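Local coordinates for sensor protein CzcS (Pseudomonas aeruginosa, PDB 5GPO) that is the zinc-responsive histidine kinase of a two-component system for metal detoxification and antibiotic resistance, given here as its sensor domain, at residues 19-24 against 41-45; 68-72 against 124-128. One frame throughout, in Å; residues are numbered along the deposited sequence. Where two conformers were deposited one is given.

Interaction 1: residues 19-24 against 41-45; sequences QIRHSL and LQDQL. With ZN (zinc ion), chain F.
Q44 and L41 of helix 34-47 do most of the work here, reaching across to I20, S23 and L24 on helix 7-25. The two short segments run roughly antiparallel, their local axes 147° apart and 9.6 Å from each other at closest approach. Q44 starts out toward its neighbour, CG anti to the backbone N (chi1 -178°), and then bends at chi2, which swings the amide over the backbone of Q19. There NE2 donates to Q19 O at 3.1 Å in an almost straight bond, with the carbonyl oxygen lying in the plane of the Q44 amide. The approach is from above the Q19 carbonyl plane; S23 N, the regular helical donor, comes to the same oxygen from the opposite face. NE2 also gives a hydrogen bond to a sulfate ion, probably picked up from the crystallisation liquor. One turn earlier, L41 pushes CD2 into the corner between I20, S23 and L24. This methyl lies 3.6 Å from I20 CG2 and the same 3.6 Å from L24 CG, the leucine crossing each side chain at roughly a right angle. S23 has two conformers; in the one given, and there alone, its OG donates to I20 O at 2.6 Å and passes 3.5 Å from L41 CD2. D43 makes no contact with 19-24 and binds zinc through OD2 at 2.1 Å. The chemistry thus joins helix 34-47 to helix 7-25 by apolar packing plus one side-chain-to-backbone bond, while D43 on the same helix meets zinc, with H39 of this chain and H39 of the second subunit as further ligands.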
ATOM      1  N   GLN B  19      -2.366  -9.520  -9.260  1.00 19.41           N
ATOM      2  CA  GLN B  19      -3.362  -8.486  -9.013  1.00 19.94           C
ATOM      3  C   GLN B  19      -3.040  -7.225  -9.809  1.00 21.33           C
ATOM      4  O   GLN B  19      -3.938  -6.588 -10.369  1.00 20.37           O
ATOM      5  CB  GLN B  19      -3.436  -8.198  -7.506  1.00 19.97           C
ATOM      6  CG  GLN B  19      -4.199  -9.281  -6.707  1.00 25.69           C
ATOM      7  CD  GLN B  19      -3.794  -9.378  -5.233  1.00 27.28           C
ATOM      8  OE1 GLN B  19      -2.795  -8.794  -4.796  1.00 23.56           O
ATOM      9  NE2 GLN B  19      -4.584 -10.113  -4.462  1.00 23.32           N
ATOM     10  N   ILE B  20      -1.756  -6.847  -9.866  1.00 18.13           N
ATOM     11  CA  ILE B  20      -1.346  -5.709 -10.686  1.00 16.49           C
ATOM     12  C   ILE B  20      -1.637  -5.969 -12.158  1.00 17.30           C
ATOM     13  O   ILE B  20      -2.095  -5.075 -12.878  1.00 18.30           O
ATOM     14  CB  ILE B  20       0.142  -5.387 -10.456  1.00 15.89           C
ATOM     15  CG1 ILE B  20       0.342  -4.895  -9.025  1.00 16.38           C
ATOM     16  CG2 ILE B  20       0.595  -4.319 -11.436  1.00 17.93           C
ATOM     17  CD1 ILE B  20       1.783  -4.860  -8.588  1.00 25.05           C
ATOM     18  N   ARG B  21      -1.353  -7.184 -12.640  1.00 18.84           N
ATOM     19  CA  ARG B  21      -1.674  -7.515 -14.029  1.00 21.29           C
ATOM     20  C   ARG B  21      -3.174  -7.412 -14.290  1.00 22.17           C
ATOM     21  O   ARG B  21      -3.596  -6.962 -15.363  1.00 21.75           O
ATOM     22  CB  ARG B  21      -1.162  -8.918 -14.382  1.00 17.37           C
ATOM     23  CG  ARG B  21      -1.474  -9.350 -15.820  1.00 22.74           C
ATOM     24  CD  ARG B  21      -0.994 -10.780 -16.134  1.00 24.71           C
ATOM     25  NE  ARG B  21       0.450 -10.955 -15.986  1.00 22.32           N
ATOM     26  CZ  ARG B  21       1.357 -10.672 -16.929  1.00 27.13           C
ATOM     27  NH1 ARG B  21       2.638 -10.872 -16.689  1.00 22.53           N
ATOM     28  NH2 ARG B  21       0.996 -10.162 -18.106  1.00 22.78           N
ATOM     29  N   HIS B  22      -4.002  -7.822 -13.322  1.00 16.00           N
ATOM     30  CA  HIS B  22      -5.440  -7.688 -13.516  1.00 26.98           C
ATOM     31  C   HIS B  22      -5.812  -6.231 -13.722  1.00 21.48           C
ATOM     32  O   HIS B  22      -6.574  -5.900 -14.635  1.00 19.56           O
ATOM     33  CB  HIS B  22      -6.215  -8.261 -12.329  1.00 19.77           C
ATOM     34  CG  HIS B  22      -7.697  -8.091 -12.449  1.00 23.26           C
ATOM     35  ND1 HIS B  22      -8.480  -8.882 -13.266  1.00 22.60           N
ATOM     36  CD2 HIS B  22      -8.542  -7.217 -11.851  1.00 33.50           C
ATOM     37  CE1 HIS B  22      -9.741  -8.495 -13.170  1.00 31.32           C
ATOM     38  NE2 HIS B  22      -9.807  -7.489 -12.315  1.00 30.28           N
ATOM     39  N   SER B  23      -5.215  -5.337 -12.922  1.00 24.13           N
ATOM     40  CA  SER B  23      -5.552  -3.922 -13.027  0.60 22.48           C
ATOM     41  C   SER B  23      -5.132  -3.326 -14.365  1.00 24.90           C
ATOM     42  O   SER B  23      -5.769  -2.381 -14.841  1.00 23.73           O
ATOM     43  CB  SER B  23      -4.932  -3.144 -11.862  0.60 22.17           C
ATOM     44  OG  SER B  23      -3.518  -3.210 -11.867  0.60 22.60           O
ATOM     45  N   LEU B  24      -4.087  -3.870 -15.000  1.00 19.44           N
ATOM     46  CA  LEU B  24      -3.619  -3.325 -16.271  1.00 21.79           C
ATOM     47  C   LEU B  24      -4.334  -3.939 -17.463  1.00 28.08           C
ATOM     48  O   LEU B  24      -4.656  -3.238 -18.429  1.00 24.57           O
ATOM     49  CB  LEU B  24      -2.113  -3.558 -16.430  1.00 26.59           C
ATOM     50  CG  LEU B  24      -1.100  -2.551 -15.876  1.00 33.54           C
ATOM     51  CD1 LEU B  24       0.310  -3.034 -16.141  1.00 31.31           C
ATOM     52  CD2 LEU B  24      -1.301  -1.167 -16.486  1.00 37.52           C
ATOM     53  N   LEU B  41      -2.581   1.778 -11.331  1.00 24.34           N
ATOM     54  CA  LEU B  41      -1.602   0.932 -10.651  1.00 28.97           C
ATOM     55  C   LEU B  41      -1.380   1.390  -9.215  1.00 23.85           C
ATOM     56  O   LEU B  41      -1.271   0.564  -8.296  1.00 25.15           O
ATOM     57  CB  LEU B  41      -0.286   0.949 -11.416  1.00 31.64           C
ATOM     58  CG  LEU B  41      -0.390   0.281 -12.774  1.00 24.81           C
ATOM     59  CD1 LEU B  41       0.919   0.450 -13.547  1.00 33.73           C
ATOM     60  CD2 LEU B  41      -0.723  -1.172 -12.542  1.00 26.64           C
ATOM     61  N   GLN B  42      -1.316   2.702  -9.003  1.00 20.60           N
ATOM     62  CA  GLN B  42      -1.104   3.200  -7.649  1.00 28.82           C
ATOM     63  C   GLN B  42      -2.287   2.862  -6.750  1.00 23.08           C
ATOM     64  O   GLN B  42      -2.102   2.491  -5.583  1.00 26.12           O
ATOM     65  CB  GLN B  42      -0.838   4.705  -7.685  1.00 27.08           C
ATOM     66  CG  GLN B  42      -0.638   5.378  -6.311  1.00 41.50           C
ATOM     67  CD  GLN B  42       0.676   5.004  -5.619  1.00 39.80           C
ATOM     68  OE1 GLN B  42       1.096   3.846  -5.625  1.00 44.21           O
ATOM     69  NE2 GLN B  42       1.328   5.992  -5.027  1.00 35.17           N
ATOM     70  N   ASP B  43      -3.510   2.953  -7.276  1.00 24.67           N
ATOM     71  CA  ASP B  43      -4.665   2.589  -6.463  1.00 28.79           C
ATOM     72  C   ASP B  43      -4.651   1.103  -6.133  1.00 23.17           C
ATOM     73  O   ASP B  43      -5.017   0.706  -5.021  1.00 22.12           O
ATOM     74  CB  ASP B  43      -5.968   2.983  -7.164  1.00 21.99           C
ATOM     75  CG  ASP B  43      -6.301   4.452  -6.989  1.00 26.14           C
ATOM     76  OD1 ASP B  43      -5.413   5.233  -6.577  1.00 26.06           O
ATOM     77  OD2 ASP B  43      -7.458   4.831  -7.266  1.00 34.34           O
ATOM     78  N   GLN B  44      -4.200   0.269  -7.071  1.00 23.08           N
ATOM     79  CA  GLN B  44      -4.200  -1.167  -6.837  1.00 21.18           C
ATOM     80  C   GLN B  44      -3.091  -1.591  -5.875  1.00 19.12           C
ATOM     81  O   GLN B  44      -3.261  -2.574  -5.142  1.00 24.15           O
ATOM     82  CB  GLN B  44      -4.063  -1.925  -8.159  1.00 25.89           C
ATOM     83  CG  GLN B  44      -4.105  -3.449  -8.002  1.00 23.16           C
ATOM     84  CD  GLN B  44      -5.513  -3.998  -7.773  1.00 32.96           C
ATOM     85  OE1 GLN B  44      -6.314  -3.425  -7.029  1.00 32.07           O
ATOM     86  NE2 GLN B  44      -5.815  -5.120  -8.413  1.00 33.94           N
ATOM     87  N   LEU B  45      -1.951  -0.887  -5.872  1.00 21.94           N
ATOM     88  CA  LEU B  45      -0.894  -1.227  -4.922  1.00 18.47           C
ATOM     89  C   LEU B  45      -1.394  -1.092  -3.481  1.00 19.17           C
ATOM     90  O   LEU B  45      -1.116  -1.949  -2.635  1.00 23.51           O
ATOM     91  CB  LEU B  45       0.332  -0.351  -5.167  1.00 22.74           C
ATOM     92  CG  LEU B  45       1.608  -0.756  -4.422  1.00 23.78           C
ATOM     93  CD1 LEU B  45       1.983  -2.184  -4.735  1.00 20.82           C
ATOM     94  CD2 LEU B  45       2.763   0.182  -4.715  1.00 20.47           C
TER
HETATM   95 ZN    ZN F 201      -7.730   6.907  -7.563  1.00 27.04          ZN

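Interaction 2: residues 68-72 against 124-128; sequences GDQAA and LSSER
Two carboxylates, D69 and E127, come close together: D69 OD2 and E127 OE2 lie 4.4 Å apart. A water sits 3.0 Å from D69 OD2 and 3.1 Å from E127 OE2, placed to donate to both, though other acceptors nearby compete for its protons. D69 is also held from its own side. Its OD1 accepts from A71 N at 2.8 Å, on the anti side and 30° out of the carboxylate plane, closing an Asx turn at the start of the 3-10 turn 70-72, and its OD2 takes a further hydrogen bond from G50 N. E127 lies alongside that turn. Its CG stands anti to the carbonyl carbon (chi1 -75°) and the chain runs on extended, bringing CG to 3.9 Å from A72 CA and OE1 to 3.5 Å from A71 CB. The turn follows edge strand 63-68 and reaches over the intervening strand 51-57, where A72 touches H52, to strand 119-127. A72 directs its methyl toward that last strand, and its carbonyl oxygen presses against S125 CB at 3.0 Å. That oxygen is buried with no hydrogen-bond partner in the model; S125 OG is bonded to S107 OG. No direct hydrogen bond joins the two segments, so the turn rests on the strand by van der Waals packing and a shared water; the neighbouring negative charges would be expected to favour such hydration and may raise the proton affinity of either acid.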
ATOM      1  N   GLY B  68      -7.446   0.968   1.147  1.00 18.78           N
ATOM      2  CA  GLY B  68      -6.503  -0.039   1.577  1.00 22.00           C
ATOM      3  C   GLY B  68      -7.011  -1.432   1.283  1.00 19.29           C
ATOM      4  O   GLY B  68      -7.880  -1.633   0.425  1.00 18.06           O
ATOM      5  N   ASP B  69      -6.500  -2.383   2.051  1.00 17.45           N
ATOM      6  CA  ASP B  69      -6.660  -3.814   1.839  1.00 21.71           C
ATOM      7  C   ASP B  69      -7.834  -4.338   2.670  1.00 28.13           C
ATOM      8  O   ASP B  69      -7.852  -4.179   3.891  1.00 21.15           O
ATOM      9  CB  ASP B  69      -5.352  -4.496   2.245  1.00 21.39           C
ATOM     10  CG  ASP B  69      -5.229  -5.915   1.742  1.00 31.04           C
ATOM     11  OD1 ASP B  69      -6.258  -6.631   1.690  1.00 25.64           O
ATOM     12  OD2 ASP B  69      -4.074  -6.304   1.437  1.00 25.99           O
ATOM     13  N   GLN B  70      -8.807  -4.984   2.024  1.00 30.51           N
ATOM     14  CA  GLN B  70      -9.909  -5.522   2.818  1.00 33.31           C
ATOM     15  C   GLN B  70      -9.481  -6.721   3.655  1.00 27.80           C
ATOM     16  O   GLN B  70     -10.156  -7.046   4.634  1.00 25.03           O
ATOM     17  CB  GLN B  70     -11.094  -5.911   1.933  1.00 33.48           C
ATOM     18  CG  GLN B  70     -12.098  -4.769   1.672  1.00 36.80           C
ATOM     19  CD  GLN B  70     -12.819  -4.247   2.907  1.00 37.25           C
ATOM     20  OE1 GLN B  70     -13.155  -5.005   3.817  1.00 42.77           O
ATOM     21  NE2 GLN B  70     -13.061  -2.928   2.941  1.00 27.75           N
ATOM     22  N   ALA B  71      -8.398  -7.399   3.283  1.00 26.24           N
ATOM     23  CA  ALA B  71      -7.880  -8.435   4.164  1.00 29.55           C
ATOM     24  C   ALA B  71      -7.407  -7.855   5.491  1.00 33.46           C
ATOM     25  O   ALA B  71      -7.375  -8.574   6.489  1.00 28.45           O
ATOM     26  CB  ALA B  71      -6.744  -9.199   3.486  1.00 37.59           C
ATOM     27  N   ALA B  72      -7.069  -6.568   5.533  1.00 30.23           N
ATOM     28  CA  ALA B  72      -6.670  -5.929   6.778  1.00 29.86           C
ATOM     29  C   ALA B  72      -7.829  -5.266   7.512  1.00 32.42           C
ATOM     30  O   ALA B  72      -7.607  -4.669   8.568  1.00 34.87           O
ATOM     31  CB  ALA B  72      -5.567  -4.890   6.512  1.00 24.66           C
ATOM     32  N   LEU B 124      -6.547   2.629  11.935  1.00 18.22           N
ATOM     33  CA  LEU B 124      -5.517   2.017  11.107  1.00 18.88           C
ATOM     34  C   LEU B 124      -5.381   0.541  11.458  1.00 17.85           C
ATOM     35  O   LEU B 124      -5.136   0.183  12.620  1.00 18.37           O
ATOM     36  CB  LEU B 124      -4.183   2.748  11.282  1.00 14.15           C
ATOM     37  CG  LEU B 124      -2.945   2.222  10.553  1.00 15.51           C
ATOM     38  CD1 LEU B 124      -3.093   2.289   9.034  1.00 17.04           C
ATOM     39  CD2 LEU B 124      -1.736   3.057  11.010  1.00 18.59           C
ATOM     40  N   SER B 125      -5.517  -0.314  10.453  1.00 21.15           N
ATOM     41  CA  SER B 125      -5.551  -1.753  10.669  1.00 19.73           C
ATOM     42  C   SER B 125      -4.469  -2.422   9.840  1.00 23.72           C
ATOM     43  O   SER B 125      -4.117  -1.959   8.751  1.00 21.56           O
ATOM     44  CB  SER B 125      -6.919  -2.337  10.321  1.00 21.30           C
ATOM     45  OG  SER B 125      -7.911  -1.900  11.229  1.00 33.92           O
ATOM     46  N   SER B 126      -3.937  -3.516  10.370  1.00 24.62           N
ATOM     47  CA  SER B 126      -2.837  -4.226   9.739  0.54 21.71           C
ATOM     48  C   SER B 126      -3.029  -5.724   9.893  1.00 24.93           C
ATOM     49  O   SER B 126      -3.447  -6.195  10.954  1.00 27.51           O
ATOM     50  CB  SER B 126      -1.493  -3.825  10.355  0.54 26.03           C
ATOM     51  OG  SER B 126      -1.445  -4.207  11.720  0.54 24.05           O
ATOM     52  N   GLU B 127      -2.712  -6.467   8.833  1.00 25.92           N
ATOM     53  CA  GLU B 127      -2.649  -7.919   8.924  1.00 31.32           C
ATOM     54  C   GLU B 127      -1.423  -8.313   9.736  1.00 34.83           C
ATOM     55  O   GLU B 127      -0.300  -7.921   9.402  1.00 44.07           O
ATOM     56  CB  GLU B 127      -2.541  -8.549   7.536  1.00 38.18           C
ATOM     57  CG  GLU B 127      -3.784  -8.578   6.688  1.00 44.33           C
ATOM     58  CD  GLU B 127      -3.621  -9.527   5.500  1.00 48.49           C
ATOM     59  OE1 GLU B 127      -4.234 -10.617   5.512  1.00 48.15           O
ATOM     60  OE2 GLU B 127      -2.845  -9.201   4.575  1.00 39.08           O
ATOM     61  N   ARG B 128      -1.626  -9.102  10.786  1.00 37.92           N
ATOM     62  CA  ARG B 128      -0.508  -9.604  11.587  1.00 40.63           C
ATOM     63  C   ARG B 128       0.190 -10.770  10.891  1.00 44.07           C
ATOM     64  O   ARG B 128       0.328 -10.783   9.667  1.00 53.91           O
ATOM     65  CB  ARG B 128      -0.984 -10.042  12.978  1.00 43.22           C
ATOM     66  CG  ARG B 128      -1.389  -8.898  13.899  1.00 41.95           C
ATOM     67  CD  ARG B 128      -1.727  -9.407  15.292  1.00 44.45           C
ATOM     68  NE  ARG B 128      -0.592 -10.090  15.911  1.00 44.28           N
ATOM     69  CZ  ARG B 128      -0.629 -10.679  17.104  1.00 47.84           C
ATOM     70  NH1 ARG B 128      -1.746 -10.678  17.817  1.00 48.35           N
ATOM     71  NH2 ARG B 128       0.454 -11.272  17.589  1.00 53.89           N
TER
HETATM   72  O   HOH W   1      -1.945  -8.417   1.679  1.00 38.03           O

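In the fold
From the N terminus, helix 7-25 leads through a connection into helix 34-47, and interaction 1 closes that first loop by folding the second helix back along the first. The chain then enters the antiparallel sheet through strands 51-57 and 63-68. Interaction 2 opens at the end of strand 63-68 and closes a much longer loop, taking in helix 75-86 and strands 93-98 and 104-113 before strand 119-127 returns beside the turn. The two loops follow one another, neither enclosing nor crossing the other. The centres of interactions 1 and 2 are about 17 Å apart; interaction 1 ties helix 7-25 to helix 34-47, interaction 2 the turn after strand 63-68 to the end of strand 119-127, and both meet the second subunit.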